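Local coordinates for odorant-binding protein 2a (Homo sapiens, PDB 4RUN) that binds and transports small hydrophobic volatile molecules, with a higher affinity for aldehydes and large fatty acids, at residues Tyr15-Val20 against Pro118-Glu123. The protein carries 2 engineered substitutions. Residues are numbered along the deposited sequence; the frame is centred on the assembly and turned at random.
Sequences YVKAMV and PNTNLE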
ATOM      1  N   TYR A  15       3.227  -7.089   4.867  1.00 60.51           N
ATOM      2  CA  TYR A  15       2.413  -7.881   3.990  1.00 59.48           C
ATOM      3  C   TYR A  15       1.183  -7.070   3.624  1.00 57.56           C
ATOM      4  O   TYR A  15       0.518  -6.515   4.506  1.00 58.09           O
ATOM      5  CB  TYR A  15       1.998  -9.175   4.681  1.00 61.21           C
ATOM      6  CG  TYR A  15       3.143 -10.109   4.950  1.00 67.23           C
ATOM      7  CD1 TYR A  15       3.550 -11.026   3.983  1.00 69.50           C
ATOM      8  CD2 TYR A  15       3.838 -10.074   6.162  1.00 70.93           C
ATOM      9  CE1 TYR A  15       4.613 -11.880   4.212  1.00 73.17           C
ATOM     10  CE2 TYR A  15       4.902 -10.930   6.406  1.00 74.27           C
ATOM     11  CZ  TYR A  15       5.287 -11.831   5.425  1.00 75.86           C
ATOM     12  OH  TYR A  15       6.348 -12.687   5.632  1.00 78.54           O
ATOM     13  N   VAL A  16       0.889  -7.012   2.325  1.00 53.92           N
ATOM     14  CA  VAL A  16      -0.284  -6.319   1.800  1.00 49.83           C
ATOM     15  C   VAL A  16      -1.452  -7.293   1.744  1.00 48.25           C
ATOM     16  O   VAL A  16      -1.436  -8.244   0.970  1.00 50.76           O
ATOM     17  CB  VAL A  16      -0.021  -5.795   0.386  1.00 49.09           C
ATOM     18  CG1 VAL A  16      -1.252  -5.082  -0.132  1.00 48.14           C
ATOM     19  CG2 VAL A  16       1.217  -4.892   0.349  1.00 49.85           C
ATOM     20  N   LYS A  17      -2.470  -7.047   2.559  1.00 46.10           N
ATOM     21  CA  LYS A  17      -3.554  -8.011   2.764  1.00 44.12           C
ATOM     22  C   LYS A  17      -4.816  -7.639   2.010  1.00 41.62           C
ATOM     23  O   LYS A  17      -5.614  -8.493   1.653  1.00 44.92           O
ATOM     24  CB  LYS A  17      -3.860  -8.100   4.252  1.00 45.93           C
ATOM     25  CG  LYS A  17      -2.640  -8.412   5.102  1.00 48.36           C
ATOM     26  CD  LYS A  17      -2.967  -8.342   6.575  1.00 50.67           C
ATOM     27  CE  LYS A  17      -1.868  -8.995   7.376  1.00 53.56           C
ATOM     28  NZ  LYS A  17      -2.082  -8.905   8.844  1.00 55.83           N
ATOM     29  N   ALA A  18      -5.006  -6.354   1.776  1.00 39.61           N
ATOM     30  CA  ALA A  18      -6.141  -5.904   1.002  1.00 38.36           C
ATOM     31  C   ALA A  18      -5.772  -4.606   0.364  1.00 39.02           C
ATOM     32  O   ALA A  18      -4.829  -3.947   0.798  1.00 40.62           O
ATOM     33  CB  ALA A  18      -7.357  -5.725   1.884  1.00 38.72           C
ATOM     34  N   MET A  19      -6.526  -4.243  -0.662  1.00 39.79           N
ATOM     35  CA  MET A  19      -6.218  -3.102  -1.494  1.00 40.69           C
ATOM     36  C   MET A  19      -7.528  -2.435  -1.942  1.00 40.38           C
ATOM     37  O   MET A  19      -8.534  -3.118  -2.119  1.00 39.97           O
ATOM     38  CB  MET A  19      -5.393  -3.623  -2.646  1.00 44.63           C
ATOM     39  CG  MET A  19      -4.806  -2.582  -3.560  1.00 48.79           C
ATOM     40  SD  MET A  19      -3.298  -3.215  -4.346  1.00 50.15           S
ATOM     41  CE  MET A  19      -2.911  -1.713  -5.263  1.00 48.45           C
ATOM     42  N   VAL A  20      -7.522  -1.110  -2.092  1.00 39.81           N
ATOM     43  CA  VAL A  20      -8.696  -0.334  -2.552  1.00 39.83           C
ATOM     44  C   VAL A  20      -8.167   0.810  -3.371  1.00 41.53           C
ATOM     45  O   VAL A  20      -7.081   1.342  -3.097  1.00 41.16           O
ATOM     46  CB  VAL A  20      -9.603   0.195  -1.400  1.00 41.29           C
ATOM     47  CG1 VAL A  20      -9.002   1.399  -0.695  1.00 43.44           C
ATOM     48  CG2 VAL A  20     -10.999   0.546  -1.895  1.00 41.05           C
ATOM     49  N   PRO A 118       1.447 -12.112   8.158  1.00 72.43           N
ATOM     50  CA  PRO A 118       0.866 -12.309   6.826  1.00 70.89           C
ATOM     51  C   PRO A 118      -0.585 -12.771   6.862  1.00 69.63           C
ATOM     52  O   PRO A 118      -1.290 -12.673   5.848  1.00 73.56           O
ATOM     53  CB  PRO A 118       1.739 -13.410   6.229  1.00 74.08           C
ATOM     54  CG  PRO A 118       2.175 -14.211   7.418  1.00 76.46           C
ATOM     55  CD  PRO A 118       2.287 -13.254   8.569  1.00 75.49           C
ATOM     56  N   ASN A 119      -1.029 -13.263   8.014  1.00 67.72           N
ATOM     57  CA  ASN A 119      -2.396 -13.716   8.152  1.00 65.14           C
ATOM     58  C   ASN A 119      -3.344 -12.563   8.313  1.00 61.75           C
ATOM     59  O   ASN A 119      -2.969 -11.509   8.815  1.00 59.79           O
ATOM     60  CB  ASN A 119      -2.501 -14.612   9.348  1.00 69.18           C
ATOM     61  CG  ASN A 119      -1.460 -15.693   9.307  1.00 75.08           C
ATOM     62  OD1 ASN A 119      -0.648 -15.824  10.221  1.00 82.68           O
ATOM     63  ND2 ASN A 119      -1.415 -16.416   8.204  1.00 73.93           N
ATOM     64  N   THR A 120      -4.574 -12.781   7.872  1.00 59.42           N
ATOM     65  CA  THR A 120      -5.620 -11.795   7.982  1.00 58.15           C
ATOM     66  C   THR A 120      -6.803 -12.312   8.777  1.00 58.99           C
ATOM     67  O   THR A 120      -7.175 -13.483   8.701  1.00 61.67           O
ATOM     68  CB  THR A 120      -6.098 -11.366   6.591  1.00 58.19           C
ATOM     69  OG1 THR A 120      -4.961 -11.055   5.771  1.00 57.52           O
ATOM     70  CG2 THR A 120      -7.005 -10.159   6.681  1.00 58.35           C
ATOM     71  N   ASN A 121      -7.395 -11.414   9.547  1.00 58.24           N
ATOM     72  CA  ASN A 121      -8.613 -11.701  10.264  1.00 57.63           C
ATOM     73  C   ASN A 121      -9.697 -10.972   9.485  1.00 51.54           C
ATOM     74  O   ASN A 121      -9.441  -9.917   8.901  1.00 47.01           O
ATOM     75  CB  ASN A 121      -8.489 -11.192  11.697  1.00 63.47           C
ATOM     76  CG  ASN A 121      -9.637 -11.633  12.598  1.00 70.53           C
ATOM     77  OD1 ASN A 121     -10.751 -11.895  12.143  1.00 75.69           O
ATOM     78  ND2 ASN A 121      -9.375 -11.681  13.897  1.00 75.58           N
ATOM     79  N   LEU A 122     -10.886 -11.557   9.428  1.00 49.00           N
ATOM     80  CA  LEU A 122     -12.014 -10.922   8.777  1.00 46.30           C
ATOM     81  C   LEU A 122     -12.358  -9.615   9.479  1.00 47.53           C
ATOM     82  O   LEU A 122     -12.793  -8.675   8.835  1.00 48.84           O
ATOM     83  CB  LEU A 122     -13.229 -11.850   8.765  1.00 45.82           C
ATOM     84  CG  LEU A 122     -14.508 -11.248   8.172  1.00 45.42           C
ATOM     85  CD1 LEU A 122     -14.272 -10.696   6.769  1.00 43.52           C
ATOM     86  CD2 LEU A 122     -15.633 -12.261   8.156  1.00 46.96           C
ATOM     87  N   GLU A 123     -12.163  -9.544  10.790  1.00 50.38           N
ATOM     88  CA  GLU A 123     -12.512  -8.339  11.540  1.00 53.47           C
ATOM     89  C   GLU A 123     -11.602  -7.187  11.114  1.00 50.27           C
ATOM     90  O   GLU A 123     -12.036  -6.051  11.033  1.00 50.46           O
ATOM     91  CB  GLU A 123     -12.446  -8.578  13.056  1.00 59.45           C
ATOM     92  CG  GLU A 123     -13.281  -7.590  13.862  1.00 67.60           C
ATOM     93  CD  GLU A 123     -13.510  -8.003  15.327  1.00 78.06           C
ATOM     94  OE1 GLU A 123     -12.745  -8.839  15.880  1.00 81.74           O
ATOM     95  OE2 GLU A 123     -14.482  -7.487  15.935  1.00 80.67           O
TER
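Tyr15 and Pro118 make the apolar part of the contact. Pro118 CB lies 3.6 Å from the centroid of the Tyr15 ring and 6° off its normal, a CH-pi contact centred over one face. The proline CA backs it up, 3.7 Å from Tyr15 CG, at the root of the ring. With chi1 at -67°, CG is anti to the carbonyl carbon, and the tyrosine side chain lies alongside the proline. Replacing Tyr15 by an alanine is likely to strip Pro118 CB of the ring face it packs on and open a gap there.

The polar part belongs to Lys17. Its chain, extended beyond CG, lets Lys17 NZ donate a hydrogen bond to the backbone O of Asn119 (2.8 Å). The C=O...N angle is 156°, with the donor somewhat tilted from the carbonyl plane. A salt bridge to Asp94 gives the ammonium a second, anionic partner. The side chains of Thr120 and Lys17 run antiparallel to one another, Thr120 OG1 lying against the lysine methylenes, 3.5 Å from Lys17 CD.

Beyond the touching residues, Asn121 separately caps the start of helix 122-134: its OD1 accepts from Glu123 N at 3.1 Å. Tyr15 and Lys17 of strand 12-21 thus hold the link from strand 106-115 to the helix packed against the barrel, as in the lipocalin fold.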